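Local coordinates for ABC transporter substrate-binding protein-branched chain amino acid transport (Streptococcus pneumoniae, PDB 4GNR) that binds isoleucine, and probably other branched-chain amino acids, as the LivJ substrate-binding protein that would deliver them to an ABC importer, at residues Val80-Ser85 with Val100-Pro105; Ser106-Gly111 with Ile121-Asp126; Ser154-Gly159 with Pro203-Glu208. All coordinates share one frame; numbering follows the deposited sequence. Where two conformers were deposited one is given.

Contact 1 (Val80-Ser85 with Val100-Pro105); sequences VGPATS and VPLISP. With ILE (isoleucine), chain B.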
ATOM      1  N   VAL A  80      -6.330   3.366  12.725  1.00  5.34           N
ATOM      2  CA  VAL A  80      -5.805   2.548  11.617  1.00  5.20           C
ATOM      3  C   VAL A  80      -6.114   3.319  10.328  1.00  5.02           C
ATOM      4  O   VAL A  80      -7.266   3.702  10.093  1.00  5.34           O
ATOM      5  CB  VAL A  80      -6.387   1.145  11.593  1.00  6.08           C
ATOM      6  CG1 VAL A  80      -5.716   0.312  10.503  1.00  6.41           C
ATOM      7  CG2 VAL A  80      -6.241   0.465  12.941  1.00  7.67           C
ATOM      8  N   GLY A  81      -5.094   3.486   9.482  1.00  5.19           N
ATOM      9  CA  GLY A  81      -5.190   4.314   8.295  1.00  5.26           C
ATOM     10  C   GLY A  81      -4.704   5.728   8.623  1.00  5.11           C
ATOM     11  O   GLY A  81      -4.649   6.104   9.793  1.00  6.43           O
ATOM     12  N   PRO A  82      -4.444   6.556   7.596  1.00  5.45           N
ATOM     13  CA  PRO A  82      -4.698   6.308   6.181  1.00  5.48           C
ATOM     14  C   PRO A  82      -3.842   5.270   5.471  1.00  4.88           C
ATOM     15  O   PRO A  82      -2.837   4.783   5.994  1.00  5.54           O
ATOM     16  CB  PRO A  82      -4.448   7.691   5.529  1.00  5.84           C
ATOM     17  CG  PRO A  82      -4.685   8.677   6.655  1.00  6.49           C
ATOM     18  CD  PRO A  82      -4.122   7.972   7.847  1.00  6.08           C
ATOM     19  N   ALA A  83      -4.273   4.948   4.266  1.00  5.11           N
ATOM     20  CA  ALA A  83      -3.560   4.005   3.409  1.00  5.24           C
ATOM     21  C   ALA A  83      -2.362   4.626   2.672  1.00  4.85           C
ATOM     22  O   ALA A  83      -1.364   3.947   2.415  1.00  5.67           O
ATOM     23  CB  ALA A  83      -4.519   3.430   2.353  1.00  6.09           C
ATOM     24  N   THR A  84      -2.501   5.888   2.284  1.00  5.43           N
ATOM     25  CA  THR A  84      -1.532   6.525   1.401  1.00  5.45           C
ATOM     26  C   THR A  84      -0.650   7.527   2.143  1.00  5.40           C
ATOM     27  O   THR A  84      -0.986   8.013   3.235  1.00  5.85           O
ATOM     28  CB  THR A  84      -2.227   7.147   0.169  1.00  6.16           C
ATOM     29  OG1 THR A  84      -3.051   8.243   0.578  1.00  6.67           O
ATOM     30  CG2 THR A  84      -3.021   6.103  -0.616  1.00  7.33           C
ATOM     31  N   SER A  85       0.482   7.854   1.527  1.00  5.71           N
ATOM     32  CA  SER A  85       1.484   8.656   2.209  1.00  6.26           C
ATOM     33  C   SER A  85       1.108  10.104   2.454  1.00  6.33           C
ATOM     34  O   SER A  85       1.355  10.623   3.531  1.00  7.02           O
ATOM     35  CB  SER A  85       2.832   8.548   1.488  1.00  6.89           C
ATOM     36  OG  SER A  85       3.422   7.270   1.673  1.00  7.19           O
ATOM     37  N   VAL A 100      -2.411   9.631  20.689  1.00  8.34           N
ATOM     38  CA  VAL A 100      -3.059   8.439  20.155  1.00  7.86           C
ATOM     39  C   VAL A 100      -2.190   7.835  19.045  1.00  7.37           C
ATOM     40  O   VAL A 100      -1.869   8.515  18.092  1.00  7.85           O
ATOM     41  CB  VAL A 100      -4.476   8.796  19.620  1.00  8.09           C
ATOM     42  CG1 VAL A 100      -5.093   7.585  18.935  1.00  8.42           C
ATOM     43  CG2 VAL A 100      -5.360   9.295  20.748  1.00  9.93           C
ATOM     44  N   PRO A 101      -1.841   6.540  19.151  1.00  7.10           N
ATOM     45  CA  PRO A 101      -1.052   5.952  18.081  1.00  7.00           C
ATOM     46  C   PRO A 101      -1.893   5.768  16.809  1.00  5.98           C
ATOM     47  O   PRO A 101      -3.057   5.381  16.857  1.00  6.70           O
ATOM     48  CB  PRO A 101      -0.620   4.595  18.671  1.00  8.14           C
ATOM     49  CG  PRO A 101      -1.726   4.247  19.640  1.00  8.11           C
ATOM     50  CD  PRO A 101      -2.163   5.578  20.222  1.00  7.74           C
ATOM     51  N   LEU A 102      -1.223   5.987  15.685  1.00  5.83           N
ATOM     52  CA  LEU A 102      -1.795   5.836  14.361  1.00  5.59           C
ATOM     53  C   LEU A 102      -0.894   4.880  13.593  1.00  5.37           C
ATOM     54  O   LEU A 102       0.333   5.078  13.543  1.00  5.71           O
ATOM     55  CB  LEU A 102      -1.916   7.198  13.677  1.00  6.28           C
ATOM     56  CG  LEU A 102      -2.619   7.211  12.302  1.00  6.61           C
ATOM     57  CD1 LEU A 102      -3.361   8.529  12.081  1.00  7.84           C
ATOM     58  CD2 LEU A 102      -1.677   6.910  11.159  1.00  7.00           C
ATOM     59  N   ILE A 103      -1.505   3.837  13.024  1.00  5.02           N
ATOM     60  CA  ILE A 103      -0.767   2.895  12.206  1.00  4.79           C
ATOM     61  C   ILE A 103      -1.296   2.953  10.783  1.00  4.67           C
ATOM     62  O   ILE A 103      -2.499   2.743  10.535  1.00  5.21           O
ATOM     63  CB  ILE A 103      -0.794   1.435  12.774  1.00  5.50           C
ATOM     64  CG1 ILE A 103       0.028   0.502  11.877  1.00  5.85           C
ATOM     65  CG2 ILE A 103      -2.211   0.903  13.004  1.00  6.24           C
ATOM     66  CD1 ILE A 103       0.374  -0.818  12.557  1.00  7.31           C
ATOM     67  N   SER A 104      -0.415   3.289   9.842  1.00  4.65           N
ATOM     68  CA  SER A 104      -0.745   3.172   8.425  1.00  4.91           C
ATOM     69  C   SER A 104      -0.276   1.797   7.958  1.00  4.48           C
ATOM     70  O   SER A 104       0.924   1.484   8.065  1.00  5.12           O
ATOM     71  CB  SER A 104      -0.062   4.200   7.540  1.00  5.32           C
ATOM     72  OG  SER A 104      -0.291   3.854   6.180  1.00  5.38           O
ATOM     73  N   PRO A 105      -1.179   0.961   7.447  1.00  4.67           N
ATOM     74  CA  PRO A 105      -0.723  -0.342   6.968  1.00  5.10           C
ATOM     75  C   PRO A 105       0.240  -0.276   5.781  1.00  5.14           C
ATOM     76  O   PRO A 105       1.027  -1.197   5.586  1.00  6.55           O
ATOM     77  CB  PRO A 105      -2.053  -1.011   6.505  1.00  5.84           C
ATOM     78  CG  PRO A 105      -3.134  -0.322   7.320  1.00  5.23           C
ATOM     79  CD  PRO A 105      -2.643   1.116   7.385  1.00  4.94           C
TER
HETATM   80  N   ILE B 401       2.377   2.926  -0.822  1.00  6.27           N
HETATM   81  CA  ILE B 401       1.458   3.944  -1.403  1.00  6.07           C
HETATM   82  C   ILE B 401       1.544   5.223  -0.577  1.00  5.74           C
HETATM   83  O   ILE B 401       0.858   6.204  -0.933  1.00  6.70           O
HETATM   84  CB  ILE B 401       0.033   3.388  -1.705  1.00  9.23           C
HETATM   85  CG1 ILE B 401      -0.511   2.606  -0.532  1.00  9.21           C
HETATM   86  CG2 ILE B 401      -0.075   2.439  -3.024  1.00  8.24           C
HETATM   87  CD1 ILE B 401      -1.928   2.131  -0.765  1.00  7.90           C
HETATM   88  OXT ILE B 401       2.329   5.236   0.393  1.00  6.80           O

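Contact 2 (Ser106-Gly111 with Ile121-Asp126); sequences SATQDG and IGTFQD. With ILE (isoleucine), chain B.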
ATOM      1  N   SER A 106       0.173   0.835   5.029  1.00  5.06           N
ATOM      2  CA  SER A 106       0.698   0.831   3.660  1.00  5.18           C
ATOM      3  C   SER A 106       1.386   2.082   3.161  1.00  4.93           C
ATOM      4  O   SER A 106       1.790   2.100   1.995  1.00  5.68           O
ATOM      5  CB  SER A 106      -0.507   0.529   2.727  1.00  5.54           C
ATOM      6  OG  SER A 106      -1.593   1.416   3.018  1.00  5.80           O
ATOM      7  N   ALA A 107       1.572   3.103   3.998  1.00  5.02           N
ATOM      8  CA  ALA A 107       2.236   4.354   3.540  1.00  5.04           C
ATOM      9  C   ALA A 107       3.745   4.083   3.445  1.00  5.25           C
ATOM     10  O   ALA A 107       4.402   3.872   4.457  1.00  6.08           O
ATOM     11  CB  ALA A 107       1.931   5.491   4.481  1.00  6.08           C
ATOM     12  N   THR A 108       4.277   4.149   2.226  1.00  5.51           N
ATOM     13  CA  THR A 108       5.655   3.773   1.927  1.00  5.78           C
ATOM     14  C   THR A 108       6.652   4.922   1.866  1.00  6.24           C
ATOM     15  O   THR A 108       7.852   4.687   1.651  1.00  6.73           O
ATOM     16  CB  THR A 108       5.688   2.996   0.583  1.00  6.08           C
ATOM     17  OG1 THR A 108       5.059   3.802  -0.425  1.00  6.71           O
ATOM     18  CG2 THR A 108       4.967   1.651   0.680  1.00  6.29           C
ATOM     19  N   GLN A 109       6.231   6.157   2.076  1.00  6.97           N
ATOM     20  CA  GLN A 109       7.162   7.292   1.973  1.00  8.01           C
ATOM     21  C   GLN A 109       8.360   7.139   2.884  1.00  6.91           C
ATOM     22  O   GLN A 109       8.237   6.859   4.066  1.00  7.32           O
ATOM     23  CB  GLN A 109       6.419   8.598   2.292  1.00 10.21           C
ATOM     24  CG  GLN A 109       7.265   9.865   2.353  1.00 12.17           C
ATOM     25  CD  GLN A 109       6.402  11.094   2.672  1.00 14.24           C
ATOM     26  OE1 GLN A 109       5.375  11.311   2.020  1.00 15.32           O
ATOM     27  NE2 GLN A 109       6.837  11.918   3.652  1.00 14.70           N
ATOM     28  N   ASP A 110       9.574   7.259   2.345  0.50  7.80           N
ATOM     29  CA  ASP A 110      10.712   7.142   3.239  0.50  8.45           C
ATOM     30  C   ASP A 110      10.699   8.281   4.226  0.50  8.50           C
ATOM     31  O   ASP A 110      10.255   9.396   3.946  0.50  9.24           O
ATOM     32  CB  ASP A 110      12.077   7.141   2.551  0.50  8.82           C
ATOM     33  CG  ASP A 110      12.327   5.904   1.735  0.50 10.40           C
ATOM     34  OD1 ASP A 110      13.173   5.097   2.189  0.50 13.47           O
ATOM     35  OD2 ASP A 110      11.633   5.675   0.729  0.50 11.14           O
ATOM     36  N   GLY A 111      11.211   7.935   5.394  1.00  9.20           N
ATOM     37  CA  GLY A 111      11.370   8.832   6.536  1.00 10.01           C
ATOM     38  C   GLY A 111      10.119   9.284   7.232  1.00  9.40           C
ATOM     39  O   GLY A 111      10.200  10.101   8.154  1.00 10.56           O
ATOM     40  N   ILE A 121       4.276   2.188  10.822  1.00  5.12           N
ATOM     41  CA  ILE A 121       4.106   1.877   9.393  1.00  5.21           C
ATOM     42  C   ILE A 121       4.223   0.369   9.214  1.00  5.12           C
ATOM     43  O   ILE A 121       5.217  -0.231   9.611  1.00  5.98           O
ATOM     44  CB  ILE A 121       5.132   2.625   8.529  1.00  6.18           C
ATOM     45  CG1 ILE A 121       4.953   4.138   8.626  1.00  7.14           C
ATOM     46  CG2 ILE A 121       5.071   2.151   7.094  1.00  6.68           C
ATOM     47  CD1 ILE A 121       3.700   4.636   8.067  1.00  8.31           C
ATOM     48  N   GLY A 122       3.220  -0.237   8.586  1.00  5.28           N
ATOM     49  CA  GLY A 122       3.200  -1.686   8.429  1.00  5.35           C
ATOM     50  C   GLY A 122       3.927  -2.281   7.238  1.00  5.42           C
ATOM     51  O   GLY A 122       4.004  -3.490   7.129  1.00  6.15           O
ATOM     52  N   THR A 123       4.478  -1.429   6.388  1.00  5.88           N
ATOM     53  CA  THR A 123       5.029  -1.849   5.099  1.00  6.12           C
ATOM     54  C   THR A 123       6.462  -1.375   4.850  1.00  6.38           C
ATOM     55  O   THR A 123       7.121  -0.781   5.712  1.00  7.72           O
ATOM     56  CB  THR A 123       4.041  -1.325   3.984  1.00  6.63           C
ATOM     57  OG1 THR A 123       4.354  -1.954   2.740  1.00  7.33           O
ATOM     58  CG2 THR A 123       4.095   0.182   3.875  1.00  7.28           C
ATOM     59  N   PHE A 124       6.965  -1.706   3.663  1.00  6.66           N
ATOM     60  CA  PHE A 124       8.276  -1.302   3.196  1.00  6.79           C
ATOM     61  C   PHE A 124       8.242   0.168   2.702  1.00  6.41           C
ATOM     62  O   PHE A 124       7.204   0.831   2.740  1.00  7.06           O
ATOM     63  CB  PHE A 124       8.797  -2.306   2.141  1.00  7.55           C
ATOM     64  CG  PHE A 124       7.764  -2.687   1.088  1.00  8.08           C
ATOM     65  CD1 PHE A 124       7.356  -4.006   0.960  1.00  9.18           C
ATOM     66  CD2 PHE A 124       7.184  -1.735   0.254  1.00  8.37           C
ATOM     67  CE1 PHE A 124       6.400  -4.372   0.004  1.00 10.60           C
ATOM     68  CE2 PHE A 124       6.200  -2.097  -0.680  1.00  9.56           C
ATOM     69  CZ  PHE A 124       5.807  -3.407  -0.792  1.00 10.33           C
ATOM     70  N   GLN A 125       9.384   0.666   2.236  1.00  7.28           N
ATOM     71  CA  GLN A 125       9.529   2.066   1.800  1.00  7.14           C
ATOM     72  C   GLN A 125       9.829   2.213   0.318  1.00  7.14           C
ATOM     73  O   GLN A 125      10.224   1.252  -0.379  1.00  8.02           O
ATOM     74  CB  GLN A 125      10.567   2.829   2.655  1.00  8.89           C
ATOM     75  CG  GLN A 125      10.071   3.269   4.041  1.00  8.65           C
ATOM     76  CD  GLN A 125       9.707   2.118   4.948  1.00  8.04           C
ATOM     77  OE1 GLN A 125      10.527   1.233   5.211  1.00  9.90           O
ATOM     78  NE2 GLN A 125       8.499   2.136   5.470  1.00  9.06           N
ATOM     79  N   ASP A 126       9.673   3.446  -0.167  1.00  7.59           N
ATOM     80  CA  ASP A 126       9.860   3.746  -1.593  1.00  7.67           C
ATOM     81  C   ASP A 126      11.285   3.550  -2.073  1.00  7.69           C
ATOM     82  O   ASP A 126      11.474   3.126  -3.220  1.00  7.87           O
ATOM     83  CB  ASP A 126       9.344   5.136  -1.898  1.00  8.02           C
ATOM     84  CG  ASP A 126       7.838   5.237  -1.704  1.00  8.56           C
ATOM     85  OD1 ASP A 126       7.145   4.213  -1.865  1.00  9.39           O
ATOM     86  OD2 ASP A 126       7.372   6.346  -1.388  1.00 10.72           O
TER
HETATM   87  N   ILE B 401       2.377   2.926  -0.822  1.00  6.27           N
HETATM   88  CA  ILE B 401       1.458   3.944  -1.403  1.00  6.07           C
HETATM   89  C   ILE B 401       1.544   5.223  -0.577  1.00  5.74           C
HETATM   90  O   ILE B 401       0.858   6.204  -0.933  1.00  6.70           O
HETATM   91  CB  ILE B 401       0.033   3.388  -1.705  1.00  9.23           C
HETATM   92  CG1 ILE B 401      -0.511   2.606  -0.532  1.00  9.21           C
HETATM   93  CG2 ILE B 401      -0.075   2.439  -3.024  1.00  8.24           C
HETATM   94  CD1 ILE B 401      -1.928   2.131  -0.765  1.00  7.90           C
HETATM   95  OXT ILE B 401       2.329   5.236   0.393  1.00  6.80           O
HETATM   96  O   HOH W   1       2.416  -0.717   1.034  0.50  8.93           O
HETATM   97  O   HOH W   2       6.956   4.696   5.215  1.00  7.59           O

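Contact 3 (Ser154-Gly159 with Pro203-Glu208); sequences SDYAKG and PGYYNE. With ILE (isoleucine), chain B.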
ATOM      1  N   SER A 154       3.120  13.699  -7.312  0.50 15.88           N
ATOM      2  CA  SER A 154       3.220  12.766  -6.206  0.50 14.65           C
ATOM      3  C   SER A 154       4.573  12.496  -5.521  0.50 14.76           C
ATOM      4  O   SER A 154       5.503  12.044  -6.158  0.50 15.16           O
ATOM      5  CB  SER A 154       2.742  11.426  -6.793  0.50 14.42           C
ATOM      6  OG  SER A 154       2.921  10.351  -5.901  0.50  8.90           O
ATOM      7  N   ASP A 155       4.669  12.750  -4.217  1.00 14.01           N
ATOM      8  CA  ASP A 155       5.948  12.458  -3.463  1.00 14.56           C
ATOM      9  C   ASP A 155       6.239  10.926  -3.471  1.00 12.71           C
ATOM     10  O   ASP A 155       7.404  10.480  -3.446  1.00 12.76           O
ATOM     11  CB  ASP A 155       6.021  13.054  -2.034  1.00 16.02           C
ATOM     12  CG  ASP A 155       6.251  14.551  -2.020  1.00 19.54           C
ATOM     13  OD1 ASP A 155       6.544  15.130  -3.085  1.00 22.68           O
ATOM     14  OD2 ASP A 155       6.179  15.132  -0.919  1.00 24.85           O
ATOM     15  N   TYR A 156       5.169  10.130  -3.480  1.00 12.82           N
ATOM     16  CA  TYR A 156       5.271   8.678  -3.554  1.00 11.36           C
ATOM     17  C   TYR A 156       5.985   8.282  -4.850  1.00 10.56           C
ATOM     18  O   TYR A 156       7.015   7.581  -4.848  1.00 10.07           O
ATOM     19  CB  TYR A 156       3.849   8.082  -3.506  1.00 11.18           C
ATOM     20  CG  TYR A 156       3.746   6.656  -4.012  1.00  9.94           C
ATOM     21  CD1 TYR A 156       4.221   5.602  -3.256  1.00  8.94           C
ATOM     22  CD2 TYR A 156       3.162   6.365  -5.237  1.00 10.79           C
ATOM     23  CE1 TYR A 156       4.149   4.316  -3.695  1.00  8.15           C
ATOM     24  CE2 TYR A 156       3.090   5.071  -5.705  1.00 10.27           C
ATOM     25  CZ  TYR A 156       3.580   4.045  -4.928  1.00  8.66           C
ATOM     26  OH  TYR A 156       3.497   2.759  -5.405  1.00  9.30           O
ATOM     27  N   ALA A 157       5.418   8.749  -5.953  1.00 10.59           N
ATOM     28  CA  ALA A 157       5.950   8.402  -7.262  1.00 10.57           C
ATOM     29  C   ALA A 157       7.369   8.942  -7.436  1.00 10.20           C
ATOM     30  O   ALA A 157       8.271   8.268  -7.934  1.00 10.17           O
ATOM     31  CB  ALA A 157       5.022   8.884  -8.367  1.00 11.44           C
ATOM     32  N   LYS A 158       7.557  10.182  -7.009  1.00 10.69           N
ATOM     33  CA  LYS A 158       8.875  10.807  -7.108  1.00 11.57           C
ATOM     34  C   LYS A 158       9.940  10.095  -6.271  1.00 10.29           C
ATOM     35  O   LYS A 158      11.097  10.014  -6.686  1.00 10.90           O
ATOM     36  CB  LYS A 158       8.806  12.302  -6.821  1.00 13.54           C
ATOM     37  CG  LYS A 158       8.056  13.044  -7.950  1.00 15.42           C
ATOM     38  CD  LYS A 158       7.950  14.541  -7.829  1.00 19.35           C
ATOM     39  CE  LYS A 158       7.115  14.956  -6.685  1.00 21.80           C
ATOM     40  NZ  LYS A 158       6.957  16.439  -6.698  1.00 24.77           N
ATOM     41  N   GLY A 159       9.539   9.543  -5.131  1.00 10.10           N
ATOM     42  CA  GLY A 159      10.473   8.796  -4.279  1.00  9.93           C
ATOM     43  C   GLY A 159      10.925   7.496  -4.943  1.00  8.93           C
ATOM     44  O   GLY A 159      12.100   7.142  -4.920  1.00  9.78           O
ATOM     45  N   PRO A 203       6.002   4.789 -11.911  1.00  7.72           N
ATOM     46  CA  PRO A 203       5.668   5.067 -10.521  1.00  8.24           C
ATOM     47  C   PRO A 203       4.382   5.931 -10.513  1.00  8.27           C
ATOM     48  O   PRO A 203       4.337   7.022 -11.066  1.00  9.61           O
ATOM     49  CB  PRO A 203       6.890   5.843 -10.005  1.00  9.14           C
ATOM     50  CG  PRO A 203       7.978   5.533 -10.961  1.00  9.00           C
ATOM     51  CD  PRO A 203       7.271   5.434 -12.293  1.00  8.19           C
ATOM     52  N   GLY A 204       3.375   5.432  -9.817  1.00  8.86           N
ATOM     53  CA  GLY A 204       2.085   6.085  -9.752  1.00  9.27           C
ATOM     54  C   GLY A 204       1.014   5.165  -9.204  1.00  7.48           C
ATOM     55  O   GLY A 204       1.262   3.997  -8.870  1.00  8.37           O
ATOM     56  N   TYR A 205      -0.169   5.755  -9.083  1.00  6.95           N
ATOM     57  CA  TYR A 205      -1.376   5.114  -8.560  1.00  6.74           C
ATOM     58  C   TYR A 205      -2.241   4.504  -9.678  1.00  6.90           C
ATOM     59  O   TYR A 205      -2.063   4.816 -10.853  1.00  7.80           O
ATOM     60  CB  TYR A 205      -2.159   6.060  -7.676  1.00  6.82           C
ATOM     61  CG  TYR A 205      -1.411   6.536  -6.437  1.00  6.27           C
ATOM     62  CD1 TYR A 205      -0.856   5.646  -5.538  1.00  7.37           C
ATOM     63  CD2 TYR A 205      -1.351   7.876  -6.118  1.00  8.18           C
ATOM     64  CE1 TYR A 205      -0.245   6.090  -4.376  1.00  7.25           C
ATOM     65  CE2 TYR A 205      -0.756   8.317  -4.926  1.00  8.41           C
ATOM     66  CZ  TYR A 205      -0.213   7.421  -4.066  1.00  6.84           C
ATOM     67  OH  TYR A 205       0.362   7.886  -2.900  1.00  7.79           O
ATOM     68  N   TYR A 206      -3.222   3.696  -9.273  1.00  6.67           N
ATOM     69  CA  TYR A 206      -3.963   2.899 -10.225  1.00  7.25           C
ATOM     70  C   TYR A 206      -4.768   3.661 -11.250  1.00  7.66           C
ATOM     71  O   TYR A 206      -4.889   3.194 -12.381  1.00  8.81           O
ATOM     72  CB  TYR A 206      -4.874   1.860  -9.519  1.00  7.73           C
ATOM     73  CG  TYR A 206      -6.029   2.477  -8.744  1.00  7.73           C
ATOM     74  CD1 TYR A 206      -7.250   2.738  -9.341  1.00  9.33           C
ATOM     75  CD2 TYR A 206      -5.912   2.800  -7.414  1.00  9.44           C
ATOM     76  CE1 TYR A 206      -8.318   3.297  -8.642  1.00 10.00           C
ATOM     77  CE2 TYR A 206      -6.966   3.365  -6.709  1.00 10.06           C
ATOM     78  CZ  TYR A 206      -8.161   3.619  -7.324  1.00  9.99           C
ATOM     79  OH  TYR A 206      -9.186   4.140  -6.563  1.00 12.29           O
ATOM     80  N   ASN A 207      -5.352   4.795 -10.887  1.00  7.63           N
ATOM     81  CA  ASN A 207      -6.188   5.523 -11.849  1.00  9.29           C
ATOM     82  C   ASN A 207      -5.414   5.928 -13.063  1.00  9.23           C
ATOM     83  O   ASN A 207      -5.910   5.860 -14.179  1.00 13.01           O
ATOM     84  CB  ASN A 207      -6.967   6.673 -11.221  1.00  9.95           C
ATOM     85  CG  ASN A 207      -8.319   6.226 -10.687  1.00 10.73           C
ATOM     86  OD1 ASN A 207      -9.058   5.527 -11.384  1.00 13.70           O
ATOM     87  ND2 ASN A 207      -8.677   6.675  -9.497  1.00 12.36           N
ATOM     88  N   GLU A 208      -4.194   6.411 -12.850  1.00  8.06           N
ATOM     89  CA  GLU A 208      -3.338   6.815 -13.945  1.00  8.59           C
ATOM     90  C   GLU A 208      -2.608   5.612 -14.568  1.00  8.39           C
ATOM     91  O   GLU A 208      -2.588   5.456 -15.794  1.00  8.69           O
ATOM     92  CB  GLU A 208      -2.331   7.876 -13.517  1.00  9.13           C
ATOM     93  CG  GLU A 208      -2.955   9.207 -13.103  1.00  9.92           C
ATOM     94  CD  GLU A 208      -3.777   9.127 -11.810  1.00  9.63           C
ATOM     95  OE1 GLU A 208      -3.299   8.536 -10.825  1.00  9.53           O
ATOM     96  OE2 GLU A 208      -4.882   9.733 -11.799  1.00 11.32           O
TER
HETATM   97  N   ILE B 401       2.377   2.926  -0.822  1.00  6.27           N
HETATM   98  CA  ILE B 401       1.458   3.944  -1.403  1.00  6.07           C
HETATM   99  C   ILE B 401       1.544   5.223  -0.577  1.00  5.74           C
HETATM  100  O   ILE B 401       0.858   6.204  -0.933  1.00  6.70           O
HETATM  101  CB  ILE B 401       0.033   3.388  -1.705  1.00  9.23           C
HETATM  102  CG1 ILE B 401      -0.511   2.606  -0.532  1.00  9.21           C
HETATM  103  CG2 ILE B 401      -0.075   2.439  -3.024  1.00  8.24           C
HETATM  104  CD1 ILE B 401      -1.928   2.131  -0.765  1.00  7.90           C
HETATM  105  OXT ILE B 401       2.329   5.236   0.393  1.00  6.80           O

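Contact 1 (Val80-Ser85 with Val100-Pro105)
S104 reaches across to P82 with its hydroxyl: OG, held anti to the backbone N (chi1 171°), donates to P82 O at 2.7 Å, in the carbonyl plane and nearly in line with the C=O bond. The same oxygen accepts from the backbone N-H groups of S106 and A107, so a small side chain with a two-way hydroxyl ties the turn after one strand to the loop after the next. G81 N donates to I103 O at 2.9 Å, a bond of the parallel bridge that pairs V80 with I103. These are neighbouring strands of a Rossmann-like parallel sheet in one lobe of a periplasmic-binding-protein fold, joined by a right-handed beta-alpha-beta crossover through helix 85-97. On one face of the sheet V80 and I103 lie side by side, CG2 to CG2 at 4.1 Å, while V80 CG1, anti to its own N, meets the ring of P105 nearly at right angles. Branched residues suit such strands, and I103 and P105 pack on helix 281-297, against V293, L285 and S289. L102 brings CD2 to 3.4 Å from G81 O, a buried carbonyl without a polar partner. At G81 a side chain would collide with the preceding carbonyl oxygen, which calls for glycine; a cis peptide follows, before P82. In the pocket S85 OG donates to the isoleucine OXT at 2.6 Å, and S85 N, starting helix 85-97, to its O.

Contact 2 (Ser106-Gly111 with Ile121-Asp126)
T108 and D126 are brought together by their first torsions: chi1 of 55° sets T108 OG1 between its own N and carbonyl carbon, and chi1 of -65° swings the D126 carboxylate beside its backbone N, pointing the two groups at each other. The side chains cross at about a right angle. This is the binding edge of a parallel sheet in a periplasmic-binding-protein lobe, where the loop after strand 102-104 lines the amino acid site and the loop after strand 119-121 backs it. T108 OG1 donates to D126 OD1 at 2.6 Å, on the syn side of the carboxylate but out of its plane. Its proton spent there, the hydroxyl can accept from the isoleucine ammonium, with ligand N 2.8 Å from T108 OG1; the carboxylate probably strengthens that pull. In return D126 N, in the first turn of helix 126-139, donates to T108 O at 2.9 Å. A threonine suits the place because its methyl is used too: CG2 lies 3.1 Å from F124 O, a buried carbonyl without a polar partner, packs against T123 CG2 and meets the F124 ring obliquely. T123 CG2 also presses on the S106 backbone, whose carbonyl takes a second bond from the ligand ammonium. A water donates to that S106 O and accepts from T123 OG1. I121 lies against A107, CG2 by its carbonyl oxygen and CD1 4.1 Å from its CB. A second water gives its hydrogens to A107 O and Q109 O, both 2.8 Å from the water oxygen, and accepts from Q125 NE2.

Contact 3 (Ser154-Gly159 with Pro203-Glu208)
Y156 and Y205 meet through their rings, the aromatic part of this contact. The planes are parallel within 3° but strongly offset, centroids 4.8 Å apart, with little of one ring above the other: Y205 CE1 lies over one face of the Y156 ring, 3.5 Å from CD2. Y156 CG is anti to its backbone N (chi1 161°), which carries the ring from the first turn of helix 155-167 toward the 203-208 segment; Y205, with chi1 of -62°, extends its ring from the N-cap position of helix 206-218. G204 O sits in the plane of the Y156 ring, at its edge.

The apolar packing is narrower. A157 CB rests 3.9 Å from P203 CB. Separately, the same methyl is in close van der Waals contact with a carbonyl, 3.3 Å from P203 O; so small a group suits a place where the helix comes so close to the 203-208 segment, the CA atoms of A157 and P203 being 4.7 Å apart. P203 also packs on strand 145-151, so this is where two neighbouring beta-alpha units of the second, Rossmann-like lobe of the periplasmic-binding-protein fold join.

Among polar groups, S154 is the N-cap residue of helix 155-167; in the conformer described its OG accepts from A157 N at 3.0 Å in an almost straight bond. Y205 OH donates to the isoleucine carboxylate O at 2.6 Å, with that oxygen in the plane of the Y205 ring. The chemistry therefore implies a division of labour between two tyrosines: Y156, its OH bonded to D229 and G230, sets its ring beside the ligand, CE1 3.6 Å from the isoleucine CA, while Y205 spends its hydroxyl on the carboxylate.

Contacts 1 and 2 belong to one lobe and contact 3 to the other, with isoleucine held between them. Contacts 1 and 2, centres about 11 Å apart, follow each other along the chain and are joined by A83 O and S106 OG, 2.6 Å apart, and by S104 O and G122 N, 2.9 Å apart. Across the cleft, contact 3 has its centre about 13 Å from that of contact 2 and about 18 Å from that of contact 1; T108 OG1 and D126 OD1 pack against Y156 CE1, at 3.4 and 3.5 Å. The ligand carboxylate is shared by all three contacts, its ammonium by contact 2 and D229, consistent with a cleft closed around bound amino acid.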